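Local coordinates for universal stress protein (Burkholderia pseudomallei, PDB 4WNY) that is a member of the universal stress protein A family and probably takes part in the bacterial response to stress, its exact role being unknown, at residues A[64-67]-A[68-71]; A[72-75]-A[76-80]. All blocks are in the same frame, centred on the assembly; numbering follows the deposited sequence.

Interaction 1 (A[64-67]-A[68-71]); sequences FREE and GRRV
A salt-bridge network on the outer surface of helix 57-82 joins Glu66 to Arg69 and Arg70, one acid serving two bases at spacings of three and four residues. Both arginines converge on one carboxylate oxygen, Glu66 OE2. The straightest of these bonds comes from Arg69: its NE lies 2.8 Å from Glu66 OE2, with an N-H...O angle of 160°. It meets the syn side of the oxygen, somewhat out of the carboxylate plane, while the oxygen sits at the guanidinium edge, almost in its plane. Arg69 NH2 adds a weak bond. From the next residue, Arg70 NH2 comes within 2.9 Å of Glu66 OE2, an ion pair whose hydrogen bond is weak because the N-H points well off the oxygen.

The chain shapes explain the meeting. Glu66 sends CG anti to its own nitrogen and then folds at chi2 (57°), so that the chain stands out from the helix with OE2 turned to the two arginines; Arg69 runs beside it in the same direction, whereas Arg70 slants across, with Glu66 CG over one face of its guanidinium. The one carboxylate probably balances part of the charge of both guanidinium groups, which close on the same oxygen. Long, flexible arginines suit such an exposed place.

Beneath the side chains the backbone is regular: Gly68 N donates to Phe64 O (2.8 Å) and Val71 N to Glu67 O (3.0 Å). Gly68 is buried, and having no side chain it takes up little room there. Phe64, Glu67 and Val71 touch Tyr41 of strand 36-43, while Arg65 pairs with Glu92. The pattern is that of i to i+3 and i to i+4 ion pairing along the solvent side of an amphipathic alpha-helix packed on a parallel sheet.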
# COMPACT_ATOMS: atom_id res chain seq x y z
N PHE A 64 -15.08 24.33 2.41
CA PHE A 64 -14.45 23.02 2.31
C PHE A 64 -15.32 21.93 2.95
O PHE A 64 -15.25 20.77 2.55
CB PHE A 64 -13.07 23.03 2.96
CG PHE A 64 -12.02 23.73 2.13
CD1 PHE A 64 -11.51 24.96 2.53
CD2 PHE A 64 -11.57 23.17 0.95
CE1 PHE A 64 -10.55 25.60 1.77
CE2 PHE A 64 -10.61 23.81 0.18
CZ PHE A 64 -10.10 25.03 0.59
N ARG A 65 -16.12 22.31 3.93
CA ARG A 65 -17.10 21.39 4.51
C ARG A 65 -18.16 21.07 3.46
O ARG A 65 -18.56 19.91 3.30
CB ARG A 65 -17.74 21.97 5.76
CG ARG A 65 -16.88 21.92 7.02
CD ARG A 65 -17.62 22.52 8.20
NE ARG A 65 -16.82 22.53 9.42
CZ ARG A 65 -17.20 23.10 10.56
NH1 ARG A 65 -18.37 23.71 10.64
NH2 ARG A 65 -16.40 23.05 11.63
N GLU A 66 -18.61 22.10 2.76
CA GLU A 66 -19.59 21.94 1.69
C GLU A 66 -19.00 21.12 0.55
O GLU A 66 -19.68 20.28 -0.03
CB GLU A 66 -20.06 23.30 1.18
CG GLU A 66 -21.20 23.22 0.19
CD GLU A 66 -22.39 22.48 0.75
OE1 GLU A 66 -22.77 22.75 1.90
OE2 GLU A 66 -22.95 21.62 0.03
N GLU A 67 -17.74 21.38 0.24
CA GLU A 67 -17.04 20.63 -0.80
C GLU A 67 -16.89 19.17 -0.36
O GLU A 67 -17.02 18.26 -1.17
CB GLU A 67 -15.68 21.24 -1.09
CG GLU A 67 -15.05 20.73 -2.37
CD GLU A 67 -15.84 21.13 -3.60
OE1 GLU A 67 -15.79 22.33 -3.96
OE2 GLU A 67 -16.50 20.26 -4.20
N GLY A 68 -16.62 18.98 0.93
CA GLY A 68 -16.51 17.66 1.50
C GLY A 68 -17.81 16.88 1.36
O GLY A 68 -17.79 15.70 1.03
N ARG A 69 -18.93 17.55 1.60
CA ARG A 69 -20.24 16.93 1.46
C ARG A 69 -20.43 16.37 0.05
O ARG A 69 -20.82 15.21 -0.12
CB ARG A 69 -21.36 17.93 1.77
CG ARG A 69 -22.75 17.38 1.51
CD ARG A 69 -23.83 18.37 1.92
NE ARG A 69 -24.21 19.27 0.83
CZ ARG A 69 -25.14 19.00 -0.08
NH1 ARG A 69 -25.80 17.85 -0.03
NH2 ARG A 69 -25.42 19.87 -1.03
N ARG A 70 -20.13 17.19 -0.95
CA ARG A 70 -20.26 16.81 -2.35
C ARG A 70 -19.34 15.64 -2.70
O ARG A 70 -19.75 14.70 -3.38
CB ARG A 70 -19.96 18.00 -3.26
CG ARG A 70 -20.71 19.27 -2.88
CD ARG A 70 -22.19 19.16 -3.20
NE ARG A 70 -22.96 20.27 -2.64
CZ ARG A 70 -23.06 21.47 -3.19
NH1 ARG A 70 -22.43 21.74 -4.32
NH2 ARG A 70 -23.79 22.41 -2.60
N VAL A 71 -18.10 15.72 -2.23
CA VAL A 71 -17.10 14.68 -2.50
C VAL A 71 -17.47 13.36 -1.82
O VAL A 71 -17.37 12.29 -2.44
CB VAL A 71 -15.70 15.12 -2.03
CG1 VAL A 71 -14.72 13.95 -2.04
CG2 VAL A 71 -15.18 16.26 -2.90

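Interaction 2 (A[72-75]-A[76-80]); sequences LDDA and QARMT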
# COMPACT_ATOMS: atom_id res chain seq x y z
N LEU A 72 -17.89 13.44 -0.57
CA LEU A 72 -18.25 12.24 0.19
C LEU A 72 -19.56 11.64 -0.29
O LEU A 72 -19.77 10.43 -0.18
CB LEU A 72 -18.35 12.56 1.69
CG LEU A 72 -17.03 12.94 2.37
CD1 LEU A 72 -17.25 13.24 3.85
CD2 LEU A 72 -15.99 11.84 2.18
N ASP A 73 -20.45 12.48 -0.83
CA ASP A 73 -21.71 11.99 -1.38
C ASP A 73 -21.45 11.19 -2.64
O ASP A 73 -22.11 10.18 -2.89
CB ASP A 73 -22.67 13.15 -1.67
CG ASP A 73 -23.36 13.66 -0.42
OD1 ASP A 73 -23.24 13.00 0.64
OD2 ASP A 73 -24.03 14.71 -0.50
N ASP A 74 -20.50 11.65 -3.44
CA ASP A 74 -20.10 10.95 -4.65
C ASP A 74 -19.43 9.62 -4.31
O ASP A 74 -19.64 8.62 -4.99
CB ASP A 74 -19.16 11.81 -5.49
CG ASP A 74 -18.57 11.05 -6.66
OD1 ASP A 74 -19.24 10.93 -7.70
OD2 ASP A 74 -17.42 10.57 -6.53
N ALA A 75 -18.61 9.64 -3.27
CA ALA A 75 -17.94 8.42 -2.81
C ALA A 75 -18.97 7.40 -2.34
O ALA A 75 -18.86 6.21 -2.63
CB ALA A 75 -16.96 8.74 -1.69
N GLN A 76 -19.97 7.88 -1.61
CA GLN A 76 -21.06 7.03 -1.13
C GLN A 76 -21.84 6.45 -2.31
O GLN A 76 -22.23 5.28 -2.29
CB GLN A 76 -22.00 7.82 -0.21
CG GLN A 76 -23.22 7.04 0.26
CD GLN A 76 -22.85 5.78 1.03
OE1 GLN A 76 -22.87 4.68 0.48
NE2 GLN A 76 -22.52 5.94 2.30
N ALA A 77 -22.07 7.27 -3.33
CA ALA A 77 -22.78 6.83 -4.53
C ALA A 77 -22.02 5.73 -5.26
O ALA A 77 -22.62 4.79 -5.79
CB ALA A 77 -23.02 8.01 -5.46
N ARG A 78 -20.70 5.85 -5.30
CA ARG A 78 -19.85 4.84 -5.92
C ARG A 78 -19.89 3.53 -5.12
O ARG A 78 -19.97 2.45 -5.70
CB ARG A 78 -18.41 5.33 -6.03
CG ARG A 78 -18.21 6.55 -6.92
CD ARG A 78 -16.73 6.74 -7.20
NE ARG A 78 -16.37 8.14 -7.37
CZ ARG A 78 -15.16 8.56 -7.75
NH1 ARG A 78 -14.20 7.68 -8.01
NH2 ARG A 78 -14.92 9.86 -7.88
N MET A 79 -19.84 3.65 -3.80
CA MET A 79 -19.90 2.49 -2.91
C MET A 79 -21.23 1.76 -3.02
O MET A 79 -21.27 0.53 -3.07
CB MET A 79 -19.66 2.92 -1.46
CG MET A 79 -18.27 3.48 -1.19
SD MET A 79 -18.15 4.29 0.41
CE MET A 79 -18.62 2.94 1.50
N THR A 80 -22.32 2.52 -3.06
CA THR A 80 -23.66 1.96 -3.16
C THR A 80 -23.83 1.13 -4.44
O THR A 80 -24.34 0.01 -4.39
CB THR A 80 -24.73 3.06 -3.13
OG1 THR A 80 -24.69 3.72 -1.85
CG2 THR A 80 -26.12 2.47 -3.34
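Asp74 and Arg78, one helical turn apart, meet with their flat groups nearly perpendicular, the carboxylate and guanidinium planes standing 79° apart. The arginine presents its side edge, NE and NH2 together, to one oxygen: Asp74 OD2 is 2.8 Å from Arg78 NE and 2.9 Å from Arg78 NH2. Both donors reach the syn side of OD2, and the oxygen lies close to the guanidinium plane, while NE stands 29° out of the carboxylate plane. Asp74 carries CG anti to the backbone nitrogen (chi1 172°), which holds its short chain out from the helix, where Arg78, its CG beside its own nitrogen, reaches back to it, that CG passing 3.2 Å from Asp74 O. A short acid and a long base fit this i to i+4 spacing well.

Arg78 also looks outward from the helix. Its NH1 forms a salt bridge with Asp24 and its NH2 a hydrogen bond with Ser20, both on helix 17-32, so a guanidinium held by Asp74 on one edge ties together two helices lying on the same side of the parallel, Rossmann-like alpha/beta sheet of the universal stress protein fold. With Asp74, Asp24 and Ser20 on its nitrogens, the guanidinium is probably fixed in rotation.

The neighbouring buried residues are nonpolar. Ala75, small enough to let the helix lie close, touches Leu23 and Pro39, and Met79 lays its flexible thioether chain on Leu27, Leu37 and Pro39. Met79 CG comes 3.1 Å from Ala75 O, the same carbonyl that accepts Met79 N at 3.0 Å. On the exposed side, Thr80 OG1 folds back to Gln76 O at 2.9 Å; that carbonyl also accepts Thr80 N, from the opposite face of its plane.

Both interactions lie on helix 57-82, and their centres are about 13 Å apart. Interaction 1 comes first along the chain and interaction 2 follows directly, Leu72 following Val71, with a weak, long ion pair from Arg69 to Asp73 spanning the join. The first is a surface contact; the second is partly buried and reaches helix 17-32 as well as strand 36-43. Tyr41 of that strand meets side chains from both, Val71 and Leu72 among them. The single helix thus carries an outward-facing charge network in its middle and, nearer its C-terminal end, a charged link to a neighbouring helix beside nonpolar packing against the sheet.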